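Local coordinates for protein taurine:2-oxoglutarate aminotransferase (Bifidobacterium kashiwanohense PV20-2, PDB 6JIX) that probably transfers the amino group of taurine to 2-oxoglutarate, using pyridoxal 5'-phosphate as cofactor, as a class-III aminotransferase, at residues 37-42 / 422-427; 125-130 / 246-251; 170-175 / 202-207. One frame throughout, in Å; residues are numbered along the deposited sequence.

Contact 1 (37-42 / 422-427); sequences DGIYFW and LIITAE
I39 sends its two branches to two neighbouring isoleucines. Its CG2 methyl lies 4.1 Å from CG1 of I423, the two side chains lying alongside but pointing opposite ways. The longer branch reaches I424: I39 CD1 is 3.9 Å from I424 CG1 and 4.0 Å from I424 CD1, and here the chains cross at about a right angle. In I39, CG1 stands between the backbone N and the carbonyl carbon (chi1 75°), which places CG2 beside the N, pointing to I423, while the same CG1 lies over the centre of one face of the Y40 ring. I424 instead swings CG1 anti to its own N (chi1 -154°) to meet the CD1 methyl.

I39 sits in a type II' turn from D37 to Y40 between strands 33-37 and 40-43, and G38 suits the positive phi required. T425 is the N-cap of helix 426-447, its side chain capping a backbone N in the first turn, and Q428 is hydrogen-bonded to Y40 OH, a polar link beside the contact. Between 37-42 and 422-427 isoleucine side chains make the contact, without a hydrogen bond, so the turn and the residues leading into the helix adhere by dispersion and the exclusion of water.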
loop_
_atom_site.group_PDB
_atom_site.type_symbol
_atom_site.label_atom_id
_atom_site.label_comp_id
_atom_site.label_asym_id
_atom_site.label_seq_id
_atom_site.Cartn_x
_atom_site.Cartn_y
_atom_site.Cartn_z
ATOM N N ASP A 37 24.109 5.212 5.403
ATOM C CA ASP A 37 24.395 6.625 5.622
ATOM C C ASP A 37 24.918 7.315 4.355
ATOM O O ASP A 37 25.831 6.815 3.685
ATOM C CB ASP A 37 25.392 6.774 6.779
ATOM C CG ASP A 37 25.741 8.211 7.056
ATOM O OD1 ASP A 37 24.817 9.024 7.269
ATOM O OD2 ASP A 37 26.944 8.528 7.014
ATOM N N GLY A 38 24.342 8.466 4.012
ATOM C CA GLY A 38 24.731 9.115 2.778
ATOM C C GLY A 38 24.418 8.219 1.603
ATOM O O GLY A 38 23.313 7.676 1.477
ATOM N N ILE A 39 25.411 8.024 0.744
ATOM C CA ILE A 39 25.254 7.214 -0.452
ATOM C C ILE A 39 25.765 5.783 -0.244
ATOM O O ILE A 39 26.051 5.092 -1.223
ATOM C CB ILE A 39 25.929 7.864 -1.667
ATOM C CG1 ILE A 39 27.446 7.704 -1.552
ATOM C CG2 ILE A 39 25.502 9.333 -1.798
ATOM C CD1 ILE A 39 28.186 7.864 -2.842
ATOM N N TYR A 40 25.918 5.334 1.007
ATOM C CA TYR A 40 26.511 4.034 1.305
ATOM C C TYR A 40 25.621 3.227 2.238
ATOM O O TYR A 40 24.737 3.758 2.921
ATOM C CB TYR A 40 27.904 4.165 1.952
ATOM C CG TYR A 40 28.806 5.115 1.220
ATOM C CD1 TYR A 40 29.455 4.727 0.050
ATOM C CD2 TYR A 40 28.986 6.408 1.676
ATOM C CE1 TYR A 40 30.269 5.604 -0.638
ATOM C CE2 TYR A 40 29.793 7.293 0.999
ATOM C CZ TYR A 40 30.438 6.886 -0.158
ATOM O OH TYR A 40 31.237 7.786 -0.832
ATOM N N PHE A 41 25.875 1.920 2.258
ATOM C CA PHE A 41 25.375 1.044 3.310
ATOM C C PHE A 41 26.409 -0.056 3.521
ATOM O O PHE A 41 27.327 -0.231 2.706
ATOM C CB PHE A 41 23.973 0.489 3.005
ATOM C CG PHE A 41 23.860 -0.255 1.711
ATOM C CD1 PHE A 41 24.199 -1.596 1.632
ATOM C CD2 PHE A 41 23.363 0.374 0.576
ATOM C CE1 PHE A 41 24.061 -2.294 0.437
ATOM C CE2 PHE A 41 23.229 -0.317 -0.616
ATOM C CZ PHE A 41 23.581 -1.655 -0.684
ATOM N N TRP A 42 26.302 -0.744 4.671
ATOM C CA TRP A 42 27.332 -1.672 5.122
ATOM C C TRP A 42 26.722 -3.000 5.529
ATOM O O TRP A 42 25.698 -3.034 6.222
ATOM C CB TRP A 42 28.109 -1.085 6.314
ATOM C CG TRP A 42 28.965 0.105 5.954
ATOM C CD1 TRP A 42 30.304 0.103 5.660
ATOM C CD2 TRP A 42 28.534 1.466 5.841
ATOM N NE1 TRP A 42 30.723 1.374 5.367
ATOM C CE2 TRP A 42 29.660 2.231 5.473
ATOM C CE3 TRP A 42 27.306 2.113 6.022
ATOM C CZ2 TRP A 42 29.592 3.613 5.281
ATOM C CZ3 TRP A 42 27.245 3.487 5.829
ATOM C CH2 TRP A 42 28.378 4.218 5.459
ATOM N N LEU A 422 20.725 11.708 -5.434
ATOM C CA LEU A 422 20.787 13.072 -5.932
ATOM C C LEU A 422 21.790 13.922 -5.175
ATOM O O LEU A 422 22.113 15.018 -5.644
ATOM C CB LEU A 422 19.402 13.724 -5.845
ATOM C CG LEU A 422 18.271 12.974 -6.572
ATOM C CD1 LEU A 422 17.062 13.859 -6.833
ATOM C CD2 LEU A 422 18.785 12.376 -7.878
ATOM N N ILE A 423 22.289 13.457 -4.024
ATOM C CA ILE A 423 23.279 14.215 -3.267
ATOM C C ILE A 423 24.705 13.795 -3.586
ATOM O O ILE A 423 25.644 14.351 -3.000
ATOM C CB ILE A 423 23.063 14.103 -1.737
ATOM C CG1 ILE A 423 23.237 12.659 -1.265
ATOM C CG2 ILE A 423 21.710 14.671 -1.327
ATOM C CD1 ILE A 423 23.042 12.496 0.215
ATOM N N ILE A 424 24.897 12.801 -4.458
ATOM C CA ILE A 424 26.248 12.391 -4.816
ATOM C C ILE A 424 27.041 13.592 -5.352
ATOM O O ILE A 424 26.503 14.479 -6.030
ATOM C CB ILE A 424 26.213 11.237 -5.832
ATOM C CG1 ILE A 424 27.491 10.394 -5.714
ATOM C CG2 ILE A 424 26.003 11.772 -7.239
ATOM C CD1 ILE A 424 27.497 9.174 -6.602
ATOM N N THR A 425 28.332 13.617 -5.053
ATOM C CA THR A 425 29.185 14.725 -5.449
ATOM C C THR A 425 30.012 14.304 -6.648
ATOM O O THR A 425 30.132 13.112 -6.950
ATOM C CB THR A 425 30.102 15.138 -4.298
ATOM O OG1 THR A 425 30.998 14.055 -4.007
ATOM C CG2 THR A 425 29.265 15.473 -3.065
ATOM N N ALA A 426 30.577 15.301 -7.334
ATOM C CA ALA A 426 31.481 15.006 -8.442
ATOM C C ALA A 426 32.584 14.041 -8.010
ATOM O O ALA A 426 32.860 13.050 -8.700
ATOM C CB ALA A 426 32.078 16.298 -9.006
ATOM N N GLU A 427 33.216 14.296 -6.854
ATOM C CA GLU A 427 34.313 13.426 -6.436
ATOM C C GLU A 427 33.832 11.993 -6.257
ATOM O O GLU A 427 34.491 11.036 -6.677
ATOM C CB GLU A 427 34.958 13.939 -5.143
ATOM C CG GLU A 427 36.327 13.272 -4.860
ATOM C CD GLU A 427 36.509 12.771 -3.406
ATOM O OE1 GLU A 427 37.117 11.685 -3.277
ATOM O OE2 GLU A 427 36.114 13.441 -2.397
#

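Contact 2 (125-130 / 246-251); sequences KMARMV and GILMIC
A127 and L248 form the heart of this contact, which is wholly apolar between the two segments. The CD1 methyl of L248 rests against the helix backbone as well as the alanine methyl, 3.8 Å from A127 CA and 3.8 Å from A127 CB. A small residue suits this place because the CA atoms of A127 and L248 are only 6.8 Å apart, and alanine lets the leucine methyl come down to the helix surface. L248 reaches it with CG beside its backbone N and anti to the carbonyl carbon (chi1 -55°).

Two further methyl contacts broaden the patch. CD1 of I250, two residues along the strand and therefore on the same side of it, lies 4.1 Å from A127 CB, so one alanine serves two strand residues. One helical turn on, V130 offers CG1 to L248 CD1 at 4.2 Å, and the two side chains lie roughly perpendicular.

Polar groups work around this patch, not across it. K125 NZ donates to S146 O of the second subunit, and R128 NE to P134 O, while A127 O accepts from T131 OG1.

Residues 125-130 of helix 116-131 run nearly antiparallel to strand residues 248-251 (171°), the axes of these short segments 10.1 Å apart. The strand lies between 276-279 and 213-219 in the seven-stranded mixed sheet, and A215 of strand 213-219 touches both A127 and I250. On the reverse side of the strand, M249 packs on helix 234-245, while V130 also meets helix 297-305.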
loop_
_atom_site.group_PDB
_atom_site.type_symbol
_atom_site.label_atom_id
_atom_site.label_comp_id
_atom_site.label_asym_id
_atom_site.label_seq_id
_atom_site.Cartn_x
_atom_site.Cartn_y
_atom_site.Cartn_z
ATOM N N LYS A 125 -9.022 4.422 -10.717
ATOM C CA LYS A 125 -10.401 4.496 -10.234
ATOM C C LYS A 125 -10.982 5.883 -10.453
ATOM O O LYS A 125 -12.137 6.025 -10.875
ATOM C CB LYS A 125 -10.484 4.134 -8.752
ATOM C CG LYS A 125 -10.502 2.647 -8.481
ATOM C CD LYS A 125 -10.233 2.331 -7.022
ATOM C CE LYS A 125 -11.511 2.294 -6.211
ATOM N NZ LYS A 125 -11.196 2.296 -4.750
ATOM N N MET A 126 -10.195 6.921 -10.157
ATOM C CA MET A 126 -10.676 8.289 -10.314
ATOM C C MET A 126 -10.938 8.625 -11.783
ATOM O O MET A 126 -11.958 9.252 -12.111
ATOM C CB MET A 126 -9.666 9.256 -9.695
ATOM C CG MET A 126 -9.384 9.005 -8.209
ATOM S SD MET A 126 -8.498 10.381 -7.435
ATOM C CE MET A 126 -6.825 9.788 -7.371
ATOM N N ALA A 127 -10.058 8.183 -12.690
ATOM C CA ALA A 127 -10.272 8.481 -14.104
ATOM C C ALA A 127 -11.554 7.829 -14.606
ATOM O O ALA A 127 -12.321 8.443 -15.354
ATOM C CB ALA A 127 -9.068 8.037 -14.939
ATOM N N ARG A 128 -11.815 6.593 -14.195
ATOM C CA ARG A 128 -13.062 5.948 -14.594
ATOM C C ARG A 128 -14.271 6.692 -14.022
ATOM O O ARG A 128 -15.283 6.871 -14.713
ATOM C CB ARG A 128 -13.055 4.479 -14.156
ATOM C CG ARG A 128 -12.449 3.524 -15.166
ATOM C CD ARG A 128 -11.859 2.297 -14.490
ATOM N NE ARG A 128 -11.365 1.320 -15.459
ATOM C CZ ARG A 128 -10.859 0.128 -15.144
ATOM N NH1 ARG A 128 -10.772 -0.247 -13.871
ATOM N NH2 ARG A 128 -10.456 -0.698 -16.106
ATOM N N MET A 129 -14.174 7.157 -12.767
ATOM C CA MET A 129 -15.272 7.904 -12.148
ATOM C C MET A 129 -15.461 9.267 -12.810
ATOM O O MET A 129 -16.596 9.678 -13.086
ATOM C CB MET A 129 -15.022 8.079 -10.649
ATOM C CG MET A 129 -15.585 6.959 -9.747
ATOM S SD MET A 129 -15.218 7.203 -7.979
ATOM C CE MET A 129 -13.710 6.265 -7.792
ATOM N N VAL A 130 -14.365 9.991 -13.054
ATOM C CA VAL A 130 -14.476 11.336 -13.615
ATOM C C VAL A 130 -15.016 11.288 -15.042
ATOM O O VAL A 130 -15.947 12.018 -15.394
ATOM C CB VAL A 130 -13.122 12.049 -13.561
ATOM C CG1 VAL A 130 -13.134 13.211 -14.529
ATOM C CG2 VAL A 130 -12.796 12.480 -12.123
ATOM N N GLY A 246 -10.781 13.640 -25.152
ATOM C CA GLY A 246 -11.346 13.728 -23.825
ATOM C C GLY A 246 -10.831 12.688 -22.858
ATOM O O GLY A 246 -11.517 12.370 -21.884
ATOM N N ILE A 247 -9.663 12.119 -23.124
ATOM C CA ILE A 247 -9.023 11.112 -22.290
ATOM C C ILE A 247 -8.101 11.818 -21.307
ATOM O O ILE A 247 -7.320 12.699 -21.701
ATOM C CB ILE A 247 -8.226 10.136 -23.173
ATOM C CG1 ILE A 247 -9.141 9.326 -24.092
ATOM C CG2 ILE A 247 -7.286 9.286 -22.344
ATOM C CD1 ILE A 247 -8.427 8.838 -25.363
ATOM N N LEU A 248 -8.149 11.418 -20.035
ATOM C CA LEU A 248 -7.206 11.964 -19.069
ATOM C C LEU A 248 -5.832 11.347 -19.285
ATOM O O LEU A 248 -5.705 10.155 -19.583
ATOM C CB LEU A 248 -7.671 11.704 -17.632
ATOM C CG LEU A 248 -9.071 12.202 -17.270
ATOM C CD1 LEU A 248 -9.466 11.734 -15.896
ATOM C CD2 LEU A 248 -9.111 13.698 -17.343
ATOM N N MET A 249 -4.800 12.162 -19.136
ATOM C CA MET A 249 -3.429 11.681 -19.181
ATOM C C MET A 249 -2.918 11.561 -17.758
ATOM O O MET A 249 -3.032 12.507 -16.971
ATOM C CB MET A 249 -2.532 12.618 -19.976
ATOM C CG MET A 249 -1.142 12.114 -20.166
ATOM S SD MET A 249 -0.181 13.326 -21.106
ATOM C CE MET A 249 1.211 12.321 -21.624
ATOM N N ILE A 250 -2.436 10.376 -17.408
ATOM C CA ILE A 250 -1.880 10.119 -16.088
ATOM C C ILE A 250 -0.422 9.764 -16.271
ATOM O O ILE A 250 -0.108 8.710 -16.837
ATOM C CB ILE A 250 -2.619 8.986 -15.359
ATOM C CG1 ILE A 250 -4.141 9.187 -15.424
ATOM C CG2 ILE A 250 -2.108 8.859 -13.935
ATOM C CD1 ILE A 250 -4.928 8.033 -14.847
ATOM N N CYS A 251 0.465 10.598 -15.746
ATOM C CA CYS A 251 1.884 10.277 -15.753
ATOM C C CYS A 251 2.259 9.628 -14.428
ATOM O O CYS A 251 1.840 10.083 -13.359
ATOM C CB CYS A 251 2.745 11.520 -15.975
ATOM S SG CYS A 251 2.593 12.233 -17.595
#

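Contact 3 (170-175 / 202-207); sequences GFVHFM and DEQLQY
Q204 of helix 190-208 reaches across to strand 171-174 with its terminal amide and makes the one hydrogen bond between the segments, to H173 O. Along the helix, D202 comes first and does not touch the strand; its OD1 takes a weak bond from Q206 NE2 within the helix, and a further one from Y245 OH.

Q204 carries the contact. Its CG is anti to the backbone N (chi1 -174°) and the chain stays extended beyond it, carrying the amide from the helix to the strand backbone; the closest CA atoms, those of Q204 and F174, are 7.8 Å apart. NE2 of Q204 then lies 3.2 Å from H173 O, with an N-H...O angle of 167°. The acceptor lies close to the glutamine amide plane, whereas the donor stands 48° out of the carbonyl plane. The same NE2 is 3.4 Å from V172 CG1, and OE1 is turned to the CB of F174. Glutamine suits the place because its long chain and uncharged amide can donate to a carbonyl beside apolar side chains. H173 points its own side chain the other way, where its ring meets that of Y140.

L205 next turns its apolar side chain to F137 of strand 135-139, as befits a buried leucine on the sheet-facing side. Q206, one turn after D202, gives it the weak bond and is also bonded to Y245 OH.

Strand 171-174 is an outermost strand of the mixed sheet within this chain, and residues 202-207 run roughly antiparallel to residues 171-174 (156°), their short axes 10.0 Å apart. Helix 190-208 lies in the beta-alpha-beta crossover from 171-174 to 213-219, passing over the parallel strand 135-139 between them, as in the large domain of fold-type I PLP-dependent aminotransferases.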
loop_
_atom_site.group_PDB
_atom_site.type_symbol
_atom_site.label_atom_id
_atom_site.label_comp_id
_atom_site.label_asym_id
_atom_site.label_seq_id
_atom_site.Cartn_x
_atom_site.Cartn_y
_atom_site.Cartn_z
ATOM N N GLY A 170 -10.979 -3.830 -19.378
ATOM C CA GLY A 170 -10.761 -2.420 -19.594
ATOM C C GLY A 170 -9.318 -1.994 -19.586
ATOM O O GLY A 170 -9.045 -0.797 -19.449
ATOM N N PHE A 171 -8.387 -2.930 -19.719
ATOM C CA PHE A 171 -6.963 -2.623 -19.726
ATOM C C PHE A 171 -6.395 -2.978 -21.099
ATOM O O PHE A 171 -6.111 -4.150 -21.372
ATOM C CB PHE A 171 -6.245 -3.371 -18.612
ATOM C CG PHE A 171 -6.507 -2.807 -17.259
ATOM C CD1 PHE A 171 -5.774 -1.719 -16.796
ATOM C CD2 PHE A 171 -7.504 -3.357 -16.443
ATOM C CE1 PHE A 171 -6.026 -1.190 -15.540
ATOM C CE2 PHE A 171 -7.769 -2.833 -15.182
ATOM C CZ PHE A 171 -7.033 -1.755 -14.724
ATOM N N VAL A 172 -6.207 -1.956 -21.938
ATOM C CA VAL A 172 -5.674 -2.100 -23.286
ATOM C C VAL A 172 -4.225 -1.631 -23.304
ATOM O O VAL A 172 -3.912 -0.524 -22.842
ATOM C CB VAL A 172 -6.505 -1.298 -24.301
ATOM C CG1 VAL A 172 -6.085 -1.661 -25.724
ATOM C CG2 VAL A 172 -7.967 -1.553 -24.104
ATOM N N HIS A 173 -3.345 -2.449 -23.874
ATOM C CA HIS A 173 -1.921 -2.161 -23.911
ATOM C C HIS A 173 -1.494 -1.761 -25.313
ATOM O O HIS A 173 -1.907 -2.381 -26.298
ATOM C CB HIS A 173 -1.125 -3.370 -23.426
ATOM C CG HIS A 173 -1.368 -3.683 -21.987
ATOM N ND1 HIS A 173 -2.255 -4.655 -21.573
ATOM C CD2 HIS A 173 -0.880 -3.115 -20.857
ATOM C CE1 HIS A 173 -2.284 -4.690 -20.252
ATOM N NE2 HIS A 173 -1.458 -3.767 -19.793
ATOM N N PHE A 174 -0.680 -0.711 -25.398
ATOM C CA PHE A 174 -0.088 -0.296 -26.660
ATOM C C PHE A 174 1.426 -0.321 -26.563
ATOM O O PHE A 174 2.004 -0.089 -25.498
ATOM C CB PHE A 174 -0.557 1.106 -27.114
ATOM C CG PHE A 174 -0.140 2.240 -26.215
ATOM C CD1 PHE A 174 -0.685 2.385 -24.938
ATOM C CD2 PHE A 174 0.751 3.204 -26.671
ATOM C CE1 PHE A 174 -0.320 3.458 -24.128
ATOM C CE2 PHE A 174 1.132 4.262 -25.872
ATOM C CZ PHE A 174 0.593 4.402 -24.603
ATOM N N MET A 175 2.061 -0.622 -27.684
ATOM C CA MET A 175 3.514 -0.696 -27.730
ATOM C C MET A 175 4.110 0.706 -27.827
ATOM O O MET A 175 3.716 1.497 -28.689
ATOM C CB MET A 175 3.966 -1.546 -28.916
ATOM C CG MET A 175 5.467 -1.721 -29.007
ATOM S SD MET A 175 6.171 -2.590 -27.581
ATOM C CE MET A 175 4.920 -3.854 -27.367
ATOM N N ASP A 202 -3.026 6.527 -32.026
ATOM C CA ASP A 202 -4.274 7.087 -32.544
ATOM C C ASP A 202 -5.135 6.004 -33.200
ATOM O O ASP A 202 -6.345 5.903 -32.944
ATOM C CB ASP A 202 -3.954 8.210 -33.543
ATOM C CG ASP A 202 -5.158 9.070 -33.873
ATOM O OD1 ASP A 202 -6.216 8.896 -33.252
ATOM O OD2 ASP A 202 -5.054 9.936 -34.760
ATOM N N GLU A 203 -4.520 5.171 -34.046
ATOM C CA GLU A 203 -5.290 4.145 -34.738
ATOM C C GLU A 203 -5.874 3.144 -33.754
ATOM O O GLU A 203 -7.022 2.718 -33.907
ATOM C CB GLU A 203 -4.425 3.441 -35.773
ATOM C CG GLU A 203 -5.199 3.091 -37.032
ATOM C CD GLU A 203 -4.356 2.348 -38.063
ATOM O OE1 GLU A 203 -3.261 1.838 -37.705
ATOM O OE2 GLU A 203 -4.794 2.278 -39.234
ATOM N N GLN A 204 -5.092 2.742 -32.748
ATOM C CA GLN A 204 -5.600 1.811 -31.750
ATOM C C GLN A 204 -6.688 2.451 -30.897
ATOM O O GLN A 204 -7.713 1.813 -30.609
ATOM C CB GLN A 204 -4.465 1.296 -30.877
ATOM C CG GLN A 204 -4.928 0.220 -29.924
ATOM C CD GLN A 204 -3.825 -0.309 -29.064
ATOM O OE1 GLN A 204 -2.780 0.315 -28.948
ATOM N NE2 GLN A 204 -4.041 -1.468 -28.457
ATOM N N LEU A 205 -6.506 3.713 -30.504
ATOM C CA LEU A 205 -7.584 4.417 -29.815
ATOM C C LEU A 205 -8.855 4.407 -30.656
ATOM O O LEU A 205 -9.946 4.118 -30.154
ATOM C CB LEU A 205 -7.169 5.849 -29.488
ATOM C CG LEU A 205 -6.148 6.047 -28.368
ATOM C CD1 LEU A 205 -5.616 7.475 -28.399
ATOM C CD2 LEU A 205 -6.778 5.708 -27.013
ATOM N N GLN A 206 -8.730 4.697 -31.953
ATOM C CA GLN A 206 -9.912 4.695 -32.814
ATOM C C GLN A 206 -10.568 3.324 -32.855
ATOM O O GLN A 206 -11.798 3.223 -32.843
ATOM C CB GLN A 206 -9.542 5.122 -34.235
ATOM C CG GLN A 206 -9.783 6.586 -34.526
ATOM C CD GLN A 206 -8.916 7.095 -35.653
ATOM O OE1 GLN A 206 -9.046 6.660 -36.796
ATOM N NE2 GLN A 206 -8.024 8.022 -35.340
ATOM N N TYR A 207 -9.772 2.253 -32.888
ATOM C CA TYR A 207 -10.329 0.907 -32.966
ATOM C C TYR A 207 -10.843 0.389 -31.622
ATOM O O TYR A 207 -11.525 -0.639 -31.592
ATOM C CB TYR A 207 -9.288 -0.057 -33.568
ATOM C CG TYR A 207 -9.410 -0.180 -35.087
ATOM C CD1 TYR A 207 -10.240 -1.144 -35.676
ATOM C CD2 TYR A 207 -8.723 0.691 -35.931
ATOM C CE1 TYR A 207 -10.369 -1.227 -37.059
ATOM C CE2 TYR A 207 -8.842 0.613 -37.308
ATOM C CZ TYR A 207 -9.659 -0.341 -37.873
ATOM O OH TYR A 207 -9.755 -0.394 -39.252
#

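In the fold
Contacts 2 and 3 belong to the same seven-stranded sheet, their centres 15 Å apart, and touch directly: I247 CD1 lies 3.9 Å from L205 CD2, and R128 NH2 3.6 Å from F171 CE2. Each sets a helix antiparallel to a strand, but contact 2 uses an interior strand and contact 3 an outermost one. The chemistry differs as well, with apolar carbon contacts at the interior strand and an amide-to-carbonyl hydrogen bond at the border, though both are partly buried. Contact 1 is buried yet lies apart, on the opposite side of the chain's centre, its centre about 38 Å from that of contact 2. Apolar like contact 2, it joins a hairpin turn to the residues leading into a helix.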